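Local atomic coordinates of lipase (Streptomyces rimosus, PDB entry 5MAL), a protein that hydrolyses triacylglycerols and other carboxylic esters, preferring medium-length acyl chains, and also acts as a phospholipase and long-chain acyl-CoA thioesterase. Residues P35-A40 / G225-L230; R46-A51 / L65-S70; V173-A178 / F183-V188. All blocks are in the same frame, centred on the assembly; numbering follows the deposited sequence.

Contact 1. Residues P35-A40 / G225-L230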
# COMPACT_ATOMS: atom_id res chain seq x y z
N PRO A 35 -4.18 3.70 -8.97
CA PRO A 35 -5.23 4.71 -9.12
C PRO A 35 -5.19 5.42 -10.46
O PRO A 35 -6.24 5.67 -11.03
CB PRO A 35 -4.93 5.70 -7.99
CG PRO A 35 -4.24 4.87 -6.96
CD PRO A 35 -3.34 4.00 -7.79
N ALA A 36 -4.00 5.74 -10.94
CA ALA A 36 -3.89 6.42 -12.23
C ALA A 36 -4.39 5.51 -13.35
O ALA A 36 -5.07 5.96 -14.27
CB ALA A 36 -2.47 6.85 -12.48
N LEU A 37 -4.06 4.23 -13.28
CA LEU A 37 -4.56 3.28 -14.27
C LEU A 37 -6.08 3.16 -14.22
O LEU A 37 -6.75 3.06 -15.26
CB LEU A 37 -3.94 1.90 -14.06
CG LEU A 37 -2.44 1.79 -14.32
CD1 LEU A 37 -1.98 0.38 -13.98
CD2 LEU A 37 -2.11 2.12 -15.77
N TRP A 38 -6.63 3.16 -13.02
CA TRP A 38 -8.07 3.10 -12.87
C TRP A 38 -8.70 4.34 -13.50
O TRP A 38 -9.63 4.24 -14.28
CB TRP A 38 -8.46 2.99 -11.40
CG TRP A 38 -9.87 2.57 -11.20
CD1 TRP A 38 -10.34 1.30 -11.01
CD2 TRP A 38 -11.02 3.42 -11.17
NE1 TRP A 38 -11.70 1.31 -10.85
CE2 TRP A 38 -12.14 2.60 -10.96
CE3 TRP A 38 -11.20 4.80 -11.31
CZ2 TRP A 38 -13.43 3.12 -10.87
CZ3 TRP A 38 -12.50 5.31 -11.23
CH2 TRP A 38 -13.59 4.47 -11.01
N ALA A 39 -8.18 5.52 -13.17
CA ALA A 39 -8.79 6.74 -13.66
C ALA A 39 -8.70 6.77 -15.19
O ALA A 39 -9.66 7.13 -15.88
CB ALA A 39 -8.13 7.98 -13.04
N ALA A 40 -7.56 6.34 -15.72
CA ALA A 40 -7.32 6.39 -17.16
C ALA A 40 -8.18 5.40 -17.94
O ALA A 40 -8.29 5.50 -19.16
CB ALA A 40 -5.85 6.15 -17.45
N GLY A 225 -1.38 -6.53 -10.23
CA GLY A 225 -1.50 -6.89 -8.83
C GLY A 225 -2.53 -5.98 -8.19
O GLY A 225 -3.61 -6.43 -7.81
N TYR A 226 -2.22 -4.69 -8.10
CA TYR A 226 -3.14 -3.77 -7.43
C TYR A 226 -4.38 -3.41 -8.21
O TYR A 226 -5.48 -3.48 -7.67
CB TYR A 226 -2.42 -2.47 -7.05
CG TYR A 226 -1.84 -2.59 -5.68
CD1 TYR A 226 -0.56 -3.11 -5.50
CD2 TYR A 226 -2.57 -2.20 -4.56
CE1 TYR A 226 -0.03 -3.24 -4.23
CE2 TYR A 226 -2.06 -2.33 -3.30
CZ TYR A 226 -0.78 -2.85 -3.14
OH TYR A 226 -0.27 -2.97 -1.88
N LEU A 227 -4.22 -3.00 -9.46
CA LEU A 227 -5.36 -2.48 -10.22
C LEU A 227 -6.50 -3.50 -10.33
O LEU A 227 -7.66 -3.12 -10.15
CB LEU A 227 -4.91 -2.03 -11.61
CG LEU A 227 -6.07 -1.67 -12.55
CD1 LEU A 227 -6.85 -0.47 -12.03
CD2 LEU A 227 -5.54 -1.42 -13.96
N PRO A 228 -6.20 -4.78 -10.59
CA PRO A 228 -7.34 -5.70 -10.69
C PRO A 228 -8.11 -5.81 -9.38
O PRO A 228 -9.32 -6.02 -9.37
CB PRO A 228 -6.68 -7.03 -11.07
CG PRO A 228 -5.44 -6.61 -11.83
CD PRO A 228 -4.95 -5.43 -11.03
N VAL A 229 -7.42 -5.62 -8.26
CA VAL A 229 -8.10 -5.65 -6.98
C VAL A 229 -9.01 -4.43 -6.79
O VAL A 229 -10.11 -4.56 -6.28
CB VAL A 229 -7.08 -5.76 -5.84
CG1 VAL A 229 -7.78 -5.75 -4.51
CG2 VAL A 229 -6.31 -7.06 -6.02
N LEU A 230 -8.56 -3.25 -7.22
CA LEU A 230 -9.45 -2.11 -7.19
C LEU A 230 -10.63 -2.36 -8.12
O LEU A 230 -11.77 -2.11 -7.74
CB LEU A 230 -8.72 -0.82 -7.57
CG LEU A 230 -9.64 0.40 -7.60
CD1 LEU A 230 -10.27 0.64 -6.22
CD2 LEU A 230 -8.81 1.60 -8.03
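Trp38 O is met by His42 ND1 and by Ser41 OG, whose hydroxyl is shared with Leu37 O, while the side chain of Trp38 reaches over to Leu227 and Leu230. The closest touch is between Leu230 CD2 and Trp38 CD1, at 3.4 Å. The two side chains run at about a right angle, and the methyl meets the pyrrole part of the indole obliquely. At the edge of the ring, near its plane, sits Leu227 CD1, which also lies 3.8 Å from Trp38 N. Leu227 divides its two methyls between neighbours: CD1 goes to Trp38, and CD2 packs 3.7 Å from Leu37 CB. The indole points this way because its CG is anti to the backbone N (chi1 -165°), and NE1 is tied down by Thr234 O at the C-terminus. Every contact between the two helices is apolar, which leaves the fit to the shapes of Leu37, Trp38, Leu227 and Leu230. The helix axes come within 9.4 Å at a signed crossing angle of -51°, and helix 225-230 is kinked at Pro228, which has no N-H to give. Both helices also reach Tyr4 of strand 3-8, through Pro35 and Leu230, as neighbours in one helical layer of the α/β/α sandwich typical of SGNH hydrolases.

Contact 2. Residues R46-A51 / L65-S70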
# COMPACT_ATOMS: atom_id res chain seq x y z
N ARG A 46 -13.15 12.20 -12.49
CA ARG A 46 -12.56 13.38 -11.87
C ARG A 46 -11.62 12.83 -10.81
O ARG A 46 -12.04 12.42 -9.74
CB ARG A 46 -13.63 14.29 -11.28
CG ARG A 46 -13.28 15.76 -11.34
CD ARG A 46 -14.47 16.62 -10.94
NE ARG A 46 -15.73 16.04 -11.42
CZ ARG A 46 -16.91 16.65 -11.35
NH1 ARG A 46 -17.00 17.86 -10.82
NH2 ARG A 46 -18.00 16.05 -11.81
N PHE A 47 -10.34 12.82 -11.15
CA PHE A 47 -9.34 12.06 -10.43
C PHE A 47 -8.49 12.93 -9.50
O PHE A 47 -7.59 13.63 -9.93
CB PHE A 47 -8.47 11.33 -11.46
CG PHE A 47 -7.37 10.50 -10.88
CD1 PHE A 47 -7.58 9.68 -9.78
CD2 PHE A 47 -6.12 10.50 -11.48
CE1 PHE A 47 -6.55 8.91 -9.27
CE2 PHE A 47 -5.10 9.72 -10.98
CZ PHE A 47 -5.31 8.93 -9.88
N ASN A 48 -8.79 12.86 -8.22
CA ASN A 48 -8.00 13.57 -7.23
C ASN A 48 -7.02 12.64 -6.54
O ASN A 48 -7.39 11.87 -5.65
CB ASN A 48 -8.91 14.28 -6.23
CG ASN A 48 -9.40 15.63 -6.74
OD1 ASN A 48 -8.62 16.57 -6.90
ND2 ASN A 48 -10.68 15.72 -7.02
N PHE A 49 -5.77 12.73 -6.96
CA PHE A 49 -4.75 11.78 -6.57
C PHE A 49 -3.85 12.42 -5.54
O PHE A 49 -3.00 13.23 -5.91
CB PHE A 49 -3.98 11.35 -7.82
CG PHE A 49 -3.13 10.12 -7.66
CD1 PHE A 49 -3.22 9.30 -6.54
CD2 PHE A 49 -2.30 9.73 -8.71
CE1 PHE A 49 -2.44 8.14 -6.43
CE2 PHE A 49 -1.54 8.57 -8.63
CZ PHE A 49 -1.61 7.77 -7.49
N THR A 50 -4.06 12.09 -4.27
CA THR A 50 -3.32 12.76 -3.21
C THR A 50 -2.41 11.79 -2.44
O THR A 50 -1.70 12.19 -1.52
CB THR A 50 -4.27 13.45 -2.21
OG1 THR A 50 -5.18 12.50 -1.67
CG2 THR A 50 -5.05 14.54 -2.92
N ALA A 51 -2.42 10.52 -2.82
CA ALA A 51 -1.51 9.55 -2.24
C ALA A 51 -0.08 10.06 -2.35
O ALA A 51 0.26 10.80 -3.28
CB ALA A 51 -1.64 8.19 -2.95
N LEU A 65 -6.65 14.60 2.58
CA LEU A 65 -8.11 14.47 2.56
C LEU A 65 -8.81 15.68 1.95
O LEU A 65 -10.04 15.68 1.81
CB LEU A 65 -8.64 14.22 3.97
CG LEU A 65 -8.19 12.91 4.62
CD1 LEU A 65 -8.63 12.88 6.06
CD2 LEU A 65 -8.74 11.70 3.86
N THR A 66 -8.05 16.69 1.55
CA THR A 66 -8.62 17.93 1.04
C THR A 66 -9.73 17.75 -0.02
O THR A 66 -10.80 18.37 0.10
CB THR A 66 -7.52 18.85 0.49
OG1 THR A 66 -6.61 19.18 1.56
CG2 THR A 66 -8.10 20.13 -0.08
N PRO A 67 -9.52 16.89 -1.03
CA PRO A 67 -10.58 16.74 -2.04
C PRO A 67 -11.66 15.72 -1.69
O PRO A 67 -12.52 15.43 -2.53
CB PRO A 67 -9.80 16.28 -3.28
CG PRO A 67 -8.68 15.47 -2.71
CD PRO A 67 -8.31 16.12 -1.39
N VAL A 68 -11.62 15.18 -0.49
CA VAL A 68 -12.62 14.21 -0.06
C VAL A 68 -13.81 14.98 0.50
O VAL A 68 -13.67 15.69 1.48
CB VAL A 68 -12.08 13.25 1.00
CG1 VAL A 68 -13.17 12.31 1.47
CG2 VAL A 68 -10.90 12.48 0.43
N ASN A 69 -14.97 14.85 -0.13
CA ASN A 69 -16.12 15.62 0.30
C ASN A 69 -17.41 14.92 -0.13
O ASN A 69 -17.38 13.78 -0.58
CB ASN A 69 -16.05 17.05 -0.25
CG ASN A 69 -15.90 17.09 -1.75
OD1 ASN A 69 -16.62 16.41 -2.47
ND2 ASN A 69 -14.93 17.86 -2.22
N SER A 70 -18.55 15.59 0.03
CA SER A 70 -19.81 14.91 -0.22
C SER A 70 -19.95 14.47 -1.68
O SER A 70 -20.67 13.53 -1.98
CB SER A 70 -21.00 15.80 0.18
OG SER A 70 -20.87 17.08 -0.37
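Over one face of the Asn48 amide lies Pro67 CB, 3.5 Å from Asn48 CG and nearly straight above it, while in the same strand one face of the Phe47 ring carries Phe49 CB, offset toward the rim. The Asn48 side chain and the proline ring slide past each other in opposite directions, so Asn48 CB also comes to 3.7 Å from Pro67 CG. What places the amide there is its first torsion: CG is anti to the carbonyl carbon (chi1 -84°). Strand 46-49 is an edge of the parallel sheet, and the chain leaves it through helix 57-64 and segment 65-70 to enter strand 74-78 on the far side of strand 3-8. The contact thus joins the start and the return of a β-α-β crossover. On the return, Leu65 to Val68 make a type I turn, closed by Val68 N to Leu65 O at 2.8 Å, which presents Pro67 to the strand. Thr50 meets the proline ring tip to tip, with CG2 3.8 Å from Pro67 CG. The threonine's other branch, OG1, is hydrogen-bonded to Gln64 O at the end of the helix, and this fixes the rotation that leaves the methyl facing the proline.

Contact 3. Residues V173-A178 / F183-V188; sequences VTAKRA and FAFGDV
Helix 159-180 turns back into strand 184-186 here, the second half of a β-α-β crossover that starts from strand 135-139 and adds the last strand to the parallel sheet of the SGNH fold. The connection is short, and the helix runs nearly antiparallel to the strand it feeds. One backbone bond spans the turn: Phe183 N gives its hydrogen to Ala178 O at 2.8 Å, with an N-H...O angle of 149°, approaching from above the carbonyl plane. Beside it the two CB atoms of Ala178 and Phe183 are 4.1 Å apart. The Phe183 ring itself meets Tyr124 of helix 98-130 edge-to-face.

Further along, Phe185 faces the helix. Its CG is anti to the backbone N (chi1 -179°), which stands the ring up against Ala175. Ala175 CB makes a CH-pi contact over one face, 3.8 Å from the centroid of the Phe185 ring and 17° off the normal. At another part of the ring Phe185 CE1 touches Thr174 CG2 at 3.8 Å, the two side chains crossing at about a right angle, while Thr174 OG1 turns to Ile170 O in its own helix. With an alanine in place of Phe185, Ala175 CB and Thr174 CG2 would lose their aromatic partner, and a gap would probably open between helix and strand. Because the helix presents small alanines, Ala175 and Phe185 can bring their CA atoms to 5.5 Å. The single polar link therefore sits at the turn, and beyond it the helix is held to the strand by close apolar packing.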
# COMPACT_ATOMS: atom_id res chain seq x y z
N VAL A 173 -5.38 -6.71 10.35
CA VAL A 173 -5.81 -5.53 11.10
C VAL A 173 -6.63 -4.61 10.21
O VAL A 173 -7.68 -4.09 10.59
CB VAL A 173 -4.61 -4.77 11.67
CG1 VAL A 173 -5.03 -3.41 12.19
CG2 VAL A 173 -3.95 -5.57 12.79
N THR A 174 -6.15 -4.43 8.99
CA THR A 174 -6.77 -3.48 8.08
C THR A 174 -8.08 -3.99 7.51
O THR A 174 -9.03 -3.22 7.36
CB THR A 174 -5.80 -3.15 6.93
OG1 THR A 174 -4.60 -2.63 7.50
CG2 THR A 174 -6.39 -2.08 6.04
N ALA A 175 -8.16 -5.28 7.20
CA ALA A 175 -9.42 -5.81 6.70
C ALA A 175 -10.51 -5.64 7.75
O ALA A 175 -11.62 -5.23 7.44
CB ALA A 175 -9.28 -7.26 6.30
N LYS A 176 -10.18 -5.92 9.00
CA LYS A 176 -11.19 -5.76 10.06
C LYS A 176 -11.54 -4.29 10.34
O LYS A 176 -12.71 -4.00 10.57
CB LYS A 176 -10.75 -6.49 11.33
CG LYS A 176 -10.26 -7.89 11.03
CD LYS A 176 -10.26 -8.83 12.24
CE LYS A 176 -9.92 -8.12 13.54
NZ LYS A 176 -9.47 -9.13 14.56
N ARG A 177 -10.56 -3.39 10.31
CA ARG A 177 -10.86 -1.96 10.45
C ARG A 177 -11.73 -1.47 9.30
O ARG A 177 -12.70 -0.74 9.51
CB ARG A 177 -9.59 -1.10 10.50
CG ARG A 177 -8.80 -1.09 11.81
CD ARG A 177 -9.60 -0.57 13.01
NE ARG A 177 -10.40 -1.65 13.56
CZ ARG A 177 -11.67 -1.54 13.91
NH1 ARG A 177 -12.31 -0.38 13.77
NH2 ARG A 177 -12.30 -2.60 14.39
N ALA A 178 -11.36 -1.86 8.08
CA ALA A 178 -12.11 -1.46 6.89
C ALA A 178 -13.56 -1.91 7.00
O ALA A 178 -14.49 -1.12 6.83
CB ALA A 178 -11.46 -2.03 5.65
N PHE A 183 -16.23 -0.31 4.82
CA PHE A 183 -15.41 -0.18 3.62
C PHE A 183 -15.09 -1.55 3.05
O PHE A 183 -15.02 -2.52 3.80
CB PHE A 183 -14.09 0.54 3.89
CG PHE A 183 -14.23 1.91 4.51
CD1 PHE A 183 -15.41 2.63 4.40
CD2 PHE A 183 -13.15 2.48 5.15
CE1 PHE A 183 -15.51 3.90 4.97
CE2 PHE A 183 -13.24 3.74 5.71
CZ PHE A 183 -14.43 4.45 5.62
N ALA A 184 -14.90 -1.61 1.74
CA ALA A 184 -14.40 -2.83 1.12
C ALA A 184 -12.92 -2.95 1.42
O ALA A 184 -12.23 -1.93 1.54
CB ALA A 184 -14.63 -2.81 -0.38
N PHE A 185 -12.46 -4.18 1.57
CA PHE A 185 -11.03 -4.47 1.65
C PHE A 185 -10.61 -5.26 0.43
O PHE A 185 -11.26 -6.25 0.06
CB PHE A 185 -10.68 -5.24 2.91
CG PHE A 185 -9.22 -5.55 3.03
CD1 PHE A 185 -8.33 -4.56 3.43
CD2 PHE A 185 -8.73 -6.81 2.72
CE1 PHE A 185 -6.97 -4.84 3.53
CE2 PHE A 185 -7.38 -7.09 2.83
CZ PHE A 185 -6.50 -6.09 3.24
N GLY A 186 -9.54 -4.82 -0.21
CA GLY A 186 -9.01 -5.50 -1.36
C GLY A 186 -7.72 -6.20 -0.97
O GLY A 186 -6.70 -5.56 -0.68
N ASP A 187 -7.79 -7.52 -0.91
CA ASP A 187 -6.63 -8.33 -0.56
C ASP A 187 -5.76 -8.53 -1.79
O ASP A 187 -6.14 -9.24 -2.72
CB ASP A 187 -7.09 -9.68 -0.00
CG ASP A 187 -5.93 -10.60 0.35
OD1 ASP A 187 -4.76 -10.17 0.27
OD2 ASP A 187 -6.20 -11.76 0.73
N VAL A 188 -4.59 -7.91 -1.82
CA VAL A 188 -3.81 -7.99 -3.05
C VAL A 188 -2.97 -9.26 -3.13
O VAL A 188 -2.32 -9.51 -4.14
CB VAL A 188 -2.89 -6.76 -3.23
CG1 VAL A 188 -3.76 -5.50 -3.40
CG2 VAL A 188 -1.91 -6.61 -2.06

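Overall arrangement
Contact 1 lies on one face of the parallel sheet, while contacts 2 and 3 pack their loop and helix on the other. Contacts 1 and 2, with centres about 16 Å apart, touch where Ala39 CB meets Phe47 CG at 3.4 Å. At the opposite edge strand, Val229 CG1 of contact 1 lies 3.4 Å from Gly186 CA of contact 3; these centres are about 17 Å apart. Contacts 2 and 3 do not touch: their nearest atoms are about 9 Å apart, and both are nested in the loop closed by contact 1. All three lie away from the catalytic residues, although the nucleophile Ser10 follows strand 3-8, and His216, probably its partner, precedes helix 219-232.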